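Local coordinates for protein carbohydrate binding family 6 (Clostridium thermocellum, PDB 5A8C) that probably hydrolyses alpha-L-arabinofuranosides as a glycoside hydrolase family 43 enzyme, working from a five-bladed beta-propeller, at residues G47-Y52 and K80-H85; P30-R35 and T72-D77; D39-V44 and P104-R109. All blocks are in the same frame, centred on the assembly; numbering follows the deposited sequence.

Interaction 1 of 3, residues G47-Y52 and K80-H85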
ATOM      1  N   GLY A  47      -1.748   8.571  18.894  1.00  9.91           N
ATOM      2  CA  GLY A  47      -1.233   9.867  18.587  1.00 10.36           C
ATOM      3  C   GLY A  47      -0.083   9.897  17.602  1.00  9.69           C
ATOM      4  O   GLY A  47       0.388  10.986  17.313  1.00 10.71           O
ATOM      5  N   ARG A  48       0.366   8.733  17.128  1.00  8.80           N
ATOM      6  CA  ARG A  48       1.470   8.648  16.188  1.00  8.51           C
ATOM      7  C   ARG A  48       0.964   8.161  14.843  1.00  7.90           C
ATOM      8  O   ARG A  48       0.032   7.354  14.736  1.00  8.49           O
ATOM      9  CB  ARG A  48       2.524   7.659  16.692  1.00  9.34           C
ATOM     10  CG  ARG A  48       3.183   8.094  17.998  1.00 10.52           C
ATOM     11  CD  ARG A  48       4.322   7.178  18.402  1.00 11.84           C
ATOM     12  NE  ARG A  48       5.481   7.343  17.560  1.00 11.66           N
ATOM     13  CZ  ARG A  48       6.387   8.305  17.722  1.00 11.72           C
ATOM     14  NH1 ARG A  48       6.301   9.228  18.665  1.00 13.50           N
ATOM     15  NH2 ARG A  48       7.380   8.343  16.858  1.00 11.63           N
ATOM     16  N   LEU A  49       1.657   8.602  13.799  1.00  7.73           N
ATOM     17  CA  LEU A  49       1.479   8.111  12.432  1.00  7.29           C
ATOM     18  C   LEU A  49       2.583   7.101  12.152  1.00  6.97           C
ATOM     19  O   LEU A  49       3.774   7.457  12.211  1.00  8.11           O
ATOM     20  CB  LEU A  49       1.550   9.274  11.463  1.00  8.09           C
ATOM     21  CG  LEU A  49       1.398   8.912   9.975  1.00  8.66           C
ATOM     22  CD1 LEU A  49       0.079   8.282   9.664  1.00  8.63           C
ATOM     23  CD2 LEU A  49       1.630  10.133   9.108  1.00 10.52           C
ATOM     24  N   TYR A  50       2.191   5.853  11.907  1.00  6.61           N
ATOM     25  CA  TYR A  50       3.098   4.758  11.589  1.00  6.96           C
ATOM     26  C   TYR A  50       3.005   4.510  10.098  1.00  6.78           C
ATOM     27  O   TYR A  50       1.926   4.374   9.537  1.00  8.03           O
ATOM     28  CB  TYR A  50       2.714   3.472  12.343  1.00  7.50           C
ATOM     29  CG  TYR A  50       2.896   3.531  13.829  1.00  7.63           C
ATOM     30  CD1 TYR A  50       1.927   4.069  14.644  1.00  7.83           C
ATOM     31  CD2 TYR A  50       4.037   3.028  14.405  1.00  8.10           C
ATOM     32  CE1 TYR A  50       2.123   4.145  16.018  1.00  8.96           C
ATOM     33  CE2 TYR A  50       4.275   3.105  15.782  1.00  9.13           C
ATOM     34  CZ  TYR A  50       3.294   3.671  16.581  1.00  9.06           C
ATOM     35  OH  TYR A  50       3.476   3.745  17.957  1.00 11.61           O
ATOM     36  N   ILE A  51       4.188   4.356   9.471  1.00  6.36           N
ATOM     37  CA  ILE A  51       4.285   4.011   8.032  1.00  6.39           C
ATOM     38  C   ILE A  51       5.043   2.697   7.914  1.00  6.05           C
ATOM     39  O   ILE A  51       6.122   2.537   8.501  1.00  7.92           O
ATOM     40  CB  ILE A  51       5.001   5.120   7.228  1.00  7.22           C
ATOM     41  CG1 ILE A  51       4.315   6.474   7.394  1.00  7.88           C
ATOM     42  CG2 ILE A  51       4.994   4.719   5.756  1.00  8.64           C
ATOM     43  CD1 ILE A  51       5.051   7.614   6.699  1.00  9.26           C
ATOM     44  N   TYR A  52       4.429   1.759   7.177  1.00  5.45           N
ATOM     45  CA  TYR A  52       5.006   0.452   6.920  1.00  5.52           C
ATOM     46  C   TYR A  52       5.349   0.395   5.447  1.00  5.50           C
ATOM     47  O   TYR A  52       4.498   0.754   4.607  1.00  6.25           O
ATOM     48  CB  TYR A  52       3.957  -0.656   7.255  1.00  5.75           C
ATOM     49  CG  TYR A  52       3.545  -0.643   8.686  1.00  5.94           C
ATOM     50  CD1 TYR A  52       2.619   0.296   9.158  1.00  6.37           C
ATOM     51  CD2 TYR A  52       4.081  -1.503   9.618  1.00  6.70           C
ATOM     52  CE1 TYR A  52       2.244   0.334  10.468  1.00  6.91           C
ATOM     53  CE2 TYR A  52       3.715  -1.482  10.947  1.00  7.16           C
ATOM     54  CZ  TYR A  52       2.804  -0.536  11.382  1.00  7.38           C
ATOM     55  OH  TYR A  52       2.396  -0.456  12.685  1.00  9.32           O
ATOM     56  N   LYS A  80       7.909  15.656  11.993  1.00 12.45           N
ATOM     57  CA  LYS A  80       9.246  16.224  11.926  1.00 12.75           C
ATOM     58  C   LYS A  80      10.298  15.198  12.270  1.00 11.10           C
ATOM     59  O   LYS A  80      11.327  15.097  11.535  1.00 13.62           O
ATOM     60  CB  LYS A  80       9.353  17.479  12.778  1.00 16.22           C
ATOM     61  CG  LYS A  80       8.415  18.619  12.377  1.00 20.35           C
ATOM     62  CD  LYS A  80       8.453  19.827  13.322  1.00 26.05           C
ATOM     63  CE  LYS A  80       7.351  20.827  12.987  1.00 32.59           C
ATOM     64  NZ  LYS A  80       5.979  20.254  13.184  1.00 38.17           N
ATOM     65  N   ASN A  81      10.157  14.530  13.410  1.00 11.54           N
ATOM     66  CA  ASN A  81      11.094  13.531  13.889  1.00 11.26           C
ATOM     67  C   ASN A  81      10.501  12.183  13.556  1.00 10.40           C
ATOM     68  O   ASN A  81       9.416  11.869  14.068  1.00 11.56           O
ATOM     69  CB  ASN A  81      11.361  13.700  15.411  1.00 12.64           C
ATOM     70  CG  ASN A  81      12.583  12.887  15.875  1.00 13.65           C
ATOM     71  OD1 ASN A  81      12.845  11.820  15.401  1.00 17.83           O
ATOM     72  ND2 ASN A  81      13.322  13.405  16.848  1.00 15.60           N
ATOM     73  N   TRP A  82      11.201  11.415  12.742  1.00  9.34           N
ATOM     74  CA  TRP A  82      10.791  10.077  12.377  1.00  9.25           C
ATOM     75  C   TRP A  82      11.626   9.063  13.125  1.00  9.91           C
ATOM     76  O   TRP A  82      12.871   9.088  13.027  1.00 11.39           O
ATOM     77  CB  TRP A  82      10.905   9.884  10.849  1.00  9.71           C
ATOM     78  CG  TRP A  82       9.935  10.742  10.098  1.00 10.02           C
ATOM     79  CD1 TRP A  82      10.129  11.985   9.628  1.00 11.36           C
ATOM     80  CD2 TRP A  82       8.566  10.425   9.807  1.00  9.65           C
ATOM     81  NE1 TRP A  82       8.987  12.482   9.078  1.00 11.49           N
ATOM     82  CE2 TRP A  82       8.011  11.519   9.129  1.00 10.76           C
ATOM     83  CE3 TRP A  82       7.768   9.277   9.999  1.00 10.45           C
ATOM     84  CZ2 TRP A  82       6.671  11.526   8.657  1.00 12.51           C
ATOM     85  CZ3 TRP A  82       6.455   9.285   9.545  1.00 12.08           C
ATOM     86  CH2 TRP A  82       5.941  10.405   8.881  1.00 12.71           C
ATOM     87  N   THR A  83      10.999   8.188  13.869  1.00  9.31           N
ATOM     88  CA  THR A  83      11.673   7.113  14.568  1.00  9.08           C
ATOM     89  C   THR A  83      11.712   5.877  13.714  1.00  8.65           C
ATOM     90  O   THR A  83      10.708   5.483  13.114  1.00  9.11           O
ATOM     91  CB  THR A  83      10.937   6.804  15.879  1.00 11.17           C
ATOM     92  OG1 THR A  83      10.898   8.003  16.666  1.00 15.24           O
ATOM     93  CG2 THR A  83      11.577   5.696  16.638  1.00 12.53           C
ATOM     94  N   ASP A  84      12.875   5.254  13.626  1.00  8.44           N
ATOM     95  CA  ASP A  84      13.079   4.008  12.903  1.00  8.65           C
ATOM     96  C   ASP A  84      12.783   2.861  13.801  1.00  8.63           C
ATOM     97  O   ASP A  84      13.484   2.635  14.783  1.00 10.68           O
ATOM     98  CB  ASP A  84      14.528   3.995  12.438  1.00  9.35           C
ATOM     99  CG  ASP A  84      14.906   2.800  11.593  1.00  9.83           C
ATOM    100  OD1 ASP A  84      14.043   1.958  11.273  1.00  9.97           O
ATOM    101  OD2 ASP A  84      16.109   2.731  11.200  1.00 12.19           O
ATOM    102  N   HIS A  85      11.755   2.056  13.461  1.00  7.89           N
ATOM    103  CA  HIS A  85      11.417   0.863  14.222  1.00  8.52           C
ATOM    104  C   HIS A  85      11.994  -0.411  13.637  1.00  8.59           C
ATOM    105  O   HIS A  85      11.664  -1.523  14.098  1.00 10.69           O
ATOM    106  CB  HIS A  85       9.916   0.747  14.389  1.00  8.45           C
ATOM    107  CG  HIS A  85       9.292   1.938  15.038  1.00  8.55           C
ATOM    108  ND1 HIS A  85       9.539   2.297  16.342  1.00  9.70           N
ATOM    109  CD2 HIS A  85       8.472   2.886  14.554  1.00  9.26           C
ATOM    110  CE1 HIS A  85       8.819   3.370  16.623  1.00  9.44           C
ATOM    111  NE2 HIS A  85       8.175   3.776  15.560  1.00  9.74           N
TER
HETATM  112  O   HOH W   1       9.538  10.158  16.344  1.00 20.52           O

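Interaction 2 of 3, residues P30-R35 and T72-D77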
ATOM      1  N   PRO A  30      14.792  14.005   2.035  1.00 10.36           N
ATOM      2  CA  PRO A  30      13.829  12.929   2.285  1.00  9.86           C
ATOM      3  C   PRO A  30      13.639  12.677   3.795  1.00  9.13           C
ATOM      4  O   PRO A  30      14.492  13.022   4.605  1.00 10.43           O
ATOM      5  CB  PRO A  30      14.443  11.747   1.581  1.00 11.75           C
ATOM      6  CG  PRO A  30      15.882  12.034   1.569  1.00 14.15           C
ATOM      7  CD  PRO A  30      16.031  13.495   1.450  1.00 12.11           C
ATOM      8  N   ILE A  31      12.505  12.079   4.159  1.00  7.57           N
ATOM      9  CA  ILE A  31      12.217  11.854   5.561  1.00  7.96           C
ATOM     10  C   ILE A  31      13.005  10.731   6.192  1.00  8.35           C
ATOM     11  O   ILE A  31      13.209  10.731   7.410  1.00 10.13           O
ATOM     12  CB  ILE A  31      10.692  11.677   5.845  1.00  8.17           C
ATOM     13  CG1 ILE A  31      10.116  10.400   5.226  1.00  8.12           C
ATOM     14  CG2 ILE A  31       9.911  12.908   5.425  1.00  8.85           C
ATOM     15  CD1 ILE A  31       8.690  10.130   5.642  1.00  9.32           C
ATOM     16  N   PHE A  32      13.428   9.743   5.399  1.00  7.54           N
ATOM     17  CA  PHE A  32      14.047   8.519   5.925  1.00  7.53           C
ATOM     18  C   PHE A  32      14.958   7.921   4.896  1.00  7.65           C
ATOM     19  O   PHE A  32      14.495   7.484   3.830  1.00  8.31           O
ATOM     20  CB  PHE A  32      12.969   7.502   6.331  1.00  7.72           C
ATOM     21  CG  PHE A  32      13.531   6.243   6.897  1.00  7.65           C
ATOM     22  CD1 PHE A  32      14.140   6.225   8.156  1.00  8.51           C
ATOM     23  CD2 PHE A  32      13.488   5.063   6.181  1.00  8.19           C
ATOM     24  CE1 PHE A  32      14.661   5.064   8.669  1.00  9.20           C
ATOM     25  CE2 PHE A  32      14.011   3.899   6.702  1.00  8.64           C
ATOM     26  CZ  PHE A  32      14.596   3.886   7.954  1.00  8.90           C
ATOM     27  N   SER A  33      16.239   7.871   5.195  1.00  8.13           N
ATOM     28  CA  SER A  33      17.215   7.362   4.219  0.80  8.90           C
ATOM     29  C   SER A  33      18.070   6.230   4.734  1.00  8.08           C
ATOM     30  O   SER A  33      18.967   5.798   4.021  1.00  9.61           O
ATOM     31  CB  SER A  33      18.137   8.477   3.701  0.80 10.95           C
ATOM     32  OG  SER A  33      18.818   9.022   4.784  0.80 12.65           O
ATOM     33  N   GLN A  34      17.799   5.740   5.944  1.00  7.49           N
ATOM     34  CA  GLN A  34      18.692   4.723   6.518  1.00  7.52           C
ATOM     35  C   GLN A  34      18.787   3.469   5.683  1.00  7.80           C
ATOM     36  O   GLN A  34      19.861   2.890   5.527  1.00  9.11           O
ATOM     37  CB  GLN A  34      18.261   4.357   7.912  1.00  8.28           C
ATOM     38  CG  GLN A  34      18.287   5.482   8.881  1.00  9.63           C
ATOM     39  CD  GLN A  34      19.695   6.043   9.061  1.00  9.67           C
ATOM     40  OE1 GLN A  34      20.643   5.270   9.327  1.00 10.85           O
ATOM     41  NE2 GLN A  34      19.872   7.346   8.829  1.00 10.50           N
ATOM     42  N   ARG A  35      17.630   3.006   5.211  1.00  7.35           N
ATOM     43  CA  ARG A  35      17.472   1.861   4.370  1.00  7.69           C
ATOM     44  C   ARG A  35      16.449   2.235   3.322  1.00  6.99           C
ATOM     45  O   ARG A  35      15.668   3.152   3.540  1.00  7.62           O
ATOM     46  CB  ARG A  35      17.024   0.630   5.183  1.00  8.44           C
ATOM     47  CG  ARG A  35      18.022   0.191   6.233  1.00  9.92           C
ATOM     48  CD  ARG A  35      17.593  -0.962   7.125  1.00  9.94           C
ATOM     49  NE  ARG A  35      16.306  -0.747   7.744  1.00 10.18           N
ATOM     50  CZ  ARG A  35      16.047   0.127   8.701  1.00  9.49           C
ATOM     51  NH1 ARG A  35      16.975   0.913   9.223  1.00 10.60           N
ATOM     52  NH2 ARG A  35      14.830   0.232   9.160  1.00 10.20           N
ATOM     53  N   THR A  72       9.605  -2.594   6.686  1.00  6.35           N
ATOM     54  CA  THR A  72      10.152  -1.541   7.538  1.00  6.90           C
ATOM     55  C   THR A  72       9.029  -0.750   8.156  1.00  6.72           C
ATOM     56  O   THR A  72       8.019  -0.510   7.496  1.00  7.50           O
ATOM     57  CB  THR A  72      11.010  -0.577   6.643  1.00  8.32           C
ATOM     58  OG1 THR A  72      12.025  -1.308   5.993  1.00 10.20           O
ATOM     59  CG2 THR A  72      11.555   0.579   7.433  1.00  8.59           C
ATOM     60  N   CYS A  73       9.215  -0.263   9.392  1.00  6.98           N
ATOM     61  CA  CYS A  73       8.224   0.639   9.993  1.00  6.72           C
ATOM     62  C   CYS A  73       8.958   1.847  10.555  1.00  6.41           C
ATOM     63  O   CYS A  73       9.979   1.708  11.270  1.00  7.39           O
ATOM     64  CB  CYS A  73       7.497  -0.065  11.125  1.00  7.98           C
ATOM     65  SG  CYS A  73       6.325   0.900  12.041  1.00 10.02           S
ATOM     66  N   ILE A  74       8.420   3.040  10.277  1.00  6.61           N
ATOM     67  CA  ILE A  74       8.867   4.316  10.880  1.00  7.02           C
ATOM     68  C   ILE A  74       7.627   4.999  11.446  1.00  6.87           C
ATOM     69  O   ILE A  74       6.510   4.744  11.019  1.00  7.58           O
ATOM     70  CB  ILE A  74       9.632   5.184   9.861  1.00  7.35           C
ATOM     71  CG1 ILE A  74       8.737   5.723   8.757  1.00  7.68           C
ATOM     72  CG2 ILE A  74      10.835   4.455   9.318  1.00  8.22           C
ATOM     73  CD1 ILE A  74       9.416   6.683   7.808  1.00  8.79           C
ATOM     74  N   SER A  75       7.832   5.931  12.381  1.00  7.58           N
ATOM     75  CA  SER A  75       6.684   6.655  12.908  1.00  7.52           C
ATOM     76  C   SER A  75       7.063   8.017  13.376  1.00  7.89           C
ATOM     77  O   SER A  75       8.226   8.358  13.620  1.00  9.03           O
ATOM     78  CB  SER A  75       5.985   5.911  14.062  1.00  8.71           C
ATOM     79  OG  SER A  75       6.744   6.006  15.274  1.00  9.75           O
ATOM     80  N   THR A  76       6.023   8.828  13.598  1.00  8.22           N
ATOM     81  CA  THR A  76       6.190  10.184  14.095  1.00  8.87           C
ATOM     82  C   THR A  76       5.002  10.588  14.941  1.00  8.89           C
ATOM     83  O   THR A  76       3.900  10.133  14.728  1.00  9.41           O
ATOM     84  CB  THR A  76       6.331  11.161  12.926  1.00  9.45           C
ATOM     85  OG1 THR A  76       6.758  12.453  13.414  1.00 10.27           O
ATOM     86  CG2 THR A  76       5.053  11.326  12.108  1.00  9.92           C
ATOM     87  N   ASP A  77       5.249  11.526  15.863  1.00 10.10           N
ATOM     88  CA  ASP A  77       4.156  12.231  16.535  1.00 11.74           C
ATOM     89  C   ASP A  77       4.080  13.687  16.186  1.00 11.31           C
ATOM     90  O   ASP A  77       3.245  14.382  16.748  1.00 12.48           O
ATOM     91  CB  ASP A  77       4.130  12.067  18.063  1.00 14.77           C
ATOM     92  CG  ASP A  77       5.179  12.814  18.766  1.00 17.68           C
ATOM     93  OD1 ASP A  77       5.999  13.451  18.093  1.00 21.74           O
ATOM     94  OD2 ASP A  77       5.119  12.790  20.031  1.00 28.30           O
TER

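Interaction 3 of 3, residues D39-V44 and P104-R109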
ATOM      1  N   ASP A  39       6.409   1.495  -1.412  1.00  4.76           N
ATOM      2  CA  ASP A  39       5.023   0.937  -1.296  1.00  4.74           C
ATOM      3  C   ASP A  39       4.401   1.159   0.071  1.00  4.66           C
ATOM      4  O   ASP A  39       3.897   0.232   0.710  1.00  5.43           O
ATOM      5  CB  ASP A  39       5.017  -0.566  -1.615  1.00  5.25           C
ATOM      6  CG  ASP A  39       5.770  -0.921  -2.861  1.00  5.04           C
ATOM      7  OD1 ASP A  39       5.694  -0.193  -3.858  1.00  5.35           O
ATOM      8  OD2 ASP A  39       6.416  -2.037  -2.830  1.00  5.89           O
ATOM      9  N   PRO A  40       4.452   2.396   0.587  1.00  4.88           N
ATOM     10  CA  PRO A  40       4.005   2.619   1.960  1.00  4.93           C
ATOM     11  C   PRO A  40       2.528   2.374   2.214  1.00  4.72           C
ATOM     12  O   PRO A  40       1.679   2.625   1.323  1.00  5.71           O
ATOM     13  CB  PRO A  40       4.351   4.076   2.181  1.00  5.90           C
ATOM     14  CG  PRO A  40       4.257   4.704   0.820  1.00  5.57           C
ATOM     15  CD  PRO A  40       4.848   3.648  -0.078  1.00  5.60           C
ATOM     16  N   ALA A  41       2.231   2.028   3.451  1.00  5.14           N
ATOM     17  CA  ALA A  41       0.890   2.045   4.010  1.00  5.58           C
ATOM     18  C   ALA A  41       0.991   2.661   5.403  1.00  5.45           C
ATOM     19  O   ALA A  41       2.014   2.552   6.062  1.00  8.80           O
ATOM     20  CB  ALA A  41       0.287   0.649   4.053  1.00  6.84           C
ATOM     21  N   ALA A  42      -0.072   3.268   5.884  1.00  5.77           N
ATOM     22  CA  ALA A  42      -0.003   4.041   7.127  1.00  6.52           C
ATOM     23  C   ALA A  42      -1.187   3.818   8.020  1.00  6.41           C
ATOM     24  O   ALA A  42      -2.312   3.614   7.563  1.00  7.03           O
ATOM     25  CB  ALA A  42       0.141   5.525   6.834  1.00  8.12           C
ATOM     26  N   VAL A  43      -0.968   3.914   9.336  1.00  6.59           N
ATOM     27  CA  VAL A  43      -2.036   3.867  10.316  1.00  6.73           C
ATOM     28  C   VAL A  43      -1.719   4.827  11.440  1.00  6.50           C
ATOM     29  O   VAL A  43      -0.542   5.048  11.774  1.00  7.33           O
ATOM     30  CB  VAL A  43      -2.288   2.427  10.847  1.00  7.88           C
ATOM     31  CG1 VAL A  43      -1.232   1.990  11.847  1.00  8.70           C
ATOM     32  CG2 VAL A  43      -3.662   2.272  11.455  1.00  8.73           C
ATOM     33  N   VAL A  44      -2.754   5.349  12.063  1.00  6.64           N
ATOM     34  CA  VAL A  44      -2.616   6.217  13.232  1.00  7.13           C
ATOM     35  C   VAL A  44      -2.953   5.406  14.482  1.00  7.45           C
ATOM     36  O   VAL A  44      -3.973   4.683  14.517  1.00  8.63           O
ATOM     37  CB  VAL A  44      -3.549   7.435  13.104  1.00  8.56           C
ATOM     38  CG1 VAL A  44      -3.487   8.303  14.340  1.00  9.63           C
ATOM     39  CG2 VAL A  44      -3.160   8.232  11.872  1.00  9.16           C
ATOM     40  N   PRO A 104       2.943  -3.719   1.920  1.00  5.19           N
ATOM     41  CA  PRO A 104       2.084  -3.998   3.066  1.00  5.82           C
ATOM     42  C   PRO A 104       0.795  -3.199   3.059  1.00  5.55           C
ATOM     43  O   PRO A 104       0.700  -2.080   2.548  1.00  6.17           O
ATOM     44  CB  PRO A 104       2.984  -3.594   4.262  1.00  7.25           C
ATOM     45  CG  PRO A 104       3.878  -2.525   3.699  1.00  7.79           C
ATOM     46  CD  PRO A 104       4.156  -2.983   2.291  1.00  6.16           C
ATOM     47  N   SER A 105      -0.215  -3.746   3.753  1.00  5.52           N
ATOM     48  CA  SER A 105      -1.437  -3.020   4.114  1.00  5.23           C
ATOM     49  C   SER A 105      -1.618  -3.194   5.609  1.00  5.32           C
ATOM     50  O   SER A 105      -1.545  -4.300   6.112  1.00  6.61           O
ATOM     51  CB  SER A 105      -2.623  -3.591   3.371  1.00  5.90           C
ATOM     52  OG  SER A 105      -3.835  -2.952   3.708  1.00  6.81           O
ATOM     53  N   ILE A 106      -1.809  -2.082   6.344  1.00  5.62           N
ATOM     54  CA  ILE A 106      -1.913  -2.118   7.802  1.00  5.56           C
ATOM     55  C   ILE A 106      -3.337  -1.711   8.221  1.00  5.40           C
ATOM     56  O   ILE A 106      -3.879  -0.709   7.720  1.00  6.19           O
ATOM     57  CB  ILE A 106      -0.852  -1.180   8.436  1.00  6.38           C
ATOM     58  CG1 ILE A 106      -0.867  -1.265   9.965  1.00  7.15           C
ATOM     59  CG2 ILE A 106      -0.950   0.253   7.942  1.00  6.75           C
ATOM     60  CD1 ILE A 106      -0.410  -2.560  10.548  1.00  8.24           C
ATOM     61  N   VAL A 107      -3.847  -2.418   9.211  1.00  5.64           N
ATOM     62  CA  VAL A 107      -5.153  -2.104   9.825  1.00  5.84           C
ATOM     63  C   VAL A 107      -4.995  -2.294  11.333  1.00  5.92           C
ATOM     64  O   VAL A 107      -4.432  -3.282  11.793  1.00  6.88           O
ATOM     65  CB  VAL A 107      -6.274  -3.024   9.286  1.00  7.03           C
ATOM     66  CG1 VAL A 107      -7.587  -2.681   9.942  1.00  8.01           C
ATOM     67  CG2 VAL A 107      -6.388  -2.890   7.796  1.00  8.55           C
ATOM     68  N   TYR A 108      -5.575  -1.343  12.094  1.00  6.20           N
ATOM     69  CA  TYR A 108      -5.719  -1.455  13.551  1.00  6.67           C
ATOM     70  C   TYR A 108      -7.179  -1.826  13.857  1.00  7.05           C
ATOM     71  O   TYR A 108      -8.072  -1.072  13.507  1.00  8.13           O
ATOM     72  CB  TYR A 108      -5.314  -0.141  14.204  1.00  7.55           C
ATOM     73  CG  TYR A 108      -5.511  -0.060  15.699  1.00  8.40           C
ATOM     74  CD1 TYR A 108      -4.926  -0.975  16.567  1.00  8.70           C
ATOM     75  CD2 TYR A 108      -6.280   0.959  16.276  1.00 10.05           C
ATOM     76  CE1 TYR A 108      -5.073  -0.888  17.949  1.00  9.86           C
ATOM     77  CE2 TYR A 108      -6.439   1.032  17.648  1.00 10.43           C
ATOM     78  CZ  TYR A 108      -5.843   0.116  18.479  1.00 10.14           C
ATOM     79  OH  TYR A 108      -6.045   0.229  19.836  1.00 12.24           O
ATOM     80  N   ARG A 109      -7.370  -3.023  14.414  1.00  7.20           N
ATOM     81  CA  ARG A 109      -8.743  -3.486  14.713  1.00  7.07           C
ATOM     82  C   ARG A 109      -8.663  -4.405  15.890  1.00  7.99           C
ATOM     83  O   ARG A 109      -7.663  -5.136  16.035  1.00  8.79           O
ATOM     84  CB  ARG A 109      -9.345  -4.229  13.511  1.00  7.04           C
ATOM     85  CG  ARG A 109     -10.853  -4.433  13.641  1.00  7.40           C
ATOM     86  CD  ARG A 109     -11.466  -5.148  12.499  1.00  6.89           C
ATOM     87  NE  ARG A 109     -12.912  -5.082  12.601  1.00  8.06           N
ATOM     88  CZ  ARG A 109     -13.768  -5.614  11.739  1.00  8.01           C
ATOM     89  NH1 ARG A 109     -13.347  -6.287  10.707  1.00  7.09           N
ATOM     90  NH2 ARG A 109     -15.066  -5.461  11.948  1.00 11.72           N
TER
HETATM   91  O   HOH W   2       1.457  -1.090   0.159  1.00  5.47           O

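Interaction 1 of 3, residues G47-Y52 and K80-H85
Trp-82, which buries more surface here than any other residue, brings the far end of its six-membered ring against Ile-51. The CD1 methyl of Ile-51 approaches CZ3 of Trp-82 at 3.6 Å, reaching it because the chain is extended at chi2 (176°). Leu-49 adds CD2, 4.3 Å from CH2 of Trp-82. A broad indole suits this place: Leu-49 and Ile-51 leave their strand alongside the other segment, their ends turn in to the indole, and its breadth lets it meet both.

The other half of the contact is polar and lies on the opposite face of the sheet. Arg-48 bends at chi3 (72°), and its NH2 donates to a water 2.9 Å away that lies at the edge of the guanidinium, in its plane. That water in turn donates to the backbone O of Asn-81 and is 2.6 Å from OG1 of Thr-83, a short hydrogen bond. Three groups thus hold one water, which joins them where no direct hydrogen bond runs between the segments. NH2 of Arg-48 also bonds OG of Ser-75, the same hydroxyl that meets NE2 of His-85. The imidazole of His-85 lies beside the phenol of Tyr-50 with centroids 5.8 Å apart; the planes, 30° from parallel, are slid so far that they barely overlap.

Alternation along strand 48-56 makes this division, while strand 70-76, running between it and strand 83-90 in the antiparallel sheet, keeps the two segments apart. Trp-82 crosses it over Ile-74 and Thr-76, whereas Arg-48, Tyr-50 and His-85 gather round Ser-75, and strand 36-45 flanks Leu-49 and Ile-51 from beyond.

Interaction 2 of 3, residues P30-R35 and T72-D77
Phe-32 lays one face of its ring squarely over the CG2 methyl of Ile-74, a CH-pi contact in which that carbon stands 3.8 Å from the ring centroid and only 6° off the normal. The isoleucine uses both branches: while CG2 meets the ring, CD1 reaches CB of Phe-32 at 3.9 Å and then CD1 of Ile-31 at 4.1 Å. With chi1 of Ile-74 at 69°, CG1 is turned between the backbone N and carbonyl carbon, which gives the two branches these separate targets. Branching at CB is what lets a single residue offer CG2 to the ring and CD1 to Ile-31. The backbone N of Gln-34 lies over the other face of the ring.

Farther along, CG2 of Thr-72 touches NH2 of Arg-35 at 3.7 Å and also borders the phenyl ring. The polar ends of this pair turn to strand 83-90: Arg-35 forms salt bridges with Asp-84 and Glu-87, and OG1 of Thr-72 bonds the same Glu-87 oxygen as NE of the arginine. The contact itself is van der Waals and CH-pi throughout, the arginine's charge being paired beside it. Helix 286-291 touches Pro-30 and Ser-33, and the loop, leading into strand 36-45, covers one face of a four-stranded antiparallel propeller blade.

Interaction 3 of 3, residues D39-V44 and P104-R109
Ile-106 carries CG1 trans to its backbone N (chi1 -176°), which sends one branch to Val-43 and leaves CG2 to lie against the peptide of Ala-42. Val-43, with chi1 at 76°, answers with CG1, 3.8 Å from CG1 of Ile-106, the two side chains meeting at about a right angle. Its other methyl, CG2, stands 4.0 Å from CB of Tyr-108; the phenol beyond that CB leads off toward Phe-113 and Tyr-45, and its hydroxyl bonds Asn-111. CG2 of Ile-106 comes within 3.6 Å of the carbonyl carbon of Ala-42, so a methyl packs on the Ala-42 peptide, whose own CB points away.

Closer to the start of both strands the fit tightens. CB of Ala-41 is 3.1 Å from O of Pro-104, a tight contact; alanine, with nothing beyond CB, lets the strands come this close. Here a water donates to O of Asp-39 at 2.8 Å and to O of Pro-104 at 2.7 Å, satisfying two carbonyls that neither strand offers a donor to across the contact. Asp-39 itself points its OD2 to Ser-54 and to a bound Tris molecule, probably from the crystallisation liquor, while a calcium ion lies about 5 Å from the side chain of Ala-41.

Strands 40-44 and 104-109 run nearly parallel, 9° apart, yet share no hydrogen bond. They belong to neighbouring propeller blades, and the chemistry implies that these two blades are joined here by interlocking aliphatic groups and one bridging water, next to the site, probably a pocket, where Tris is bound at Asp-39.

From the N terminus, the loop 30-35 comes first and strand 36-45 follows directly, so interactions 2 and 3 start side by side in sequence. Interaction 2 closes a loop of 36 residues when the chain reaches strand 70-76. Interaction 1 opens at 47-52, before that closure, and ends at 80-85, after it; the two therefore cross, and they meet in space through Ser-75. Interaction 3 spans 59 residues to 104-109: it encloses interaction 1 and crosses interaction 2. Interactions 1 and 2 tie together one four-stranded antiparallel blade and its covering loop, whereas interaction 3 joins that blade to the next sheet, 104-109 with 112-118 and 124-129.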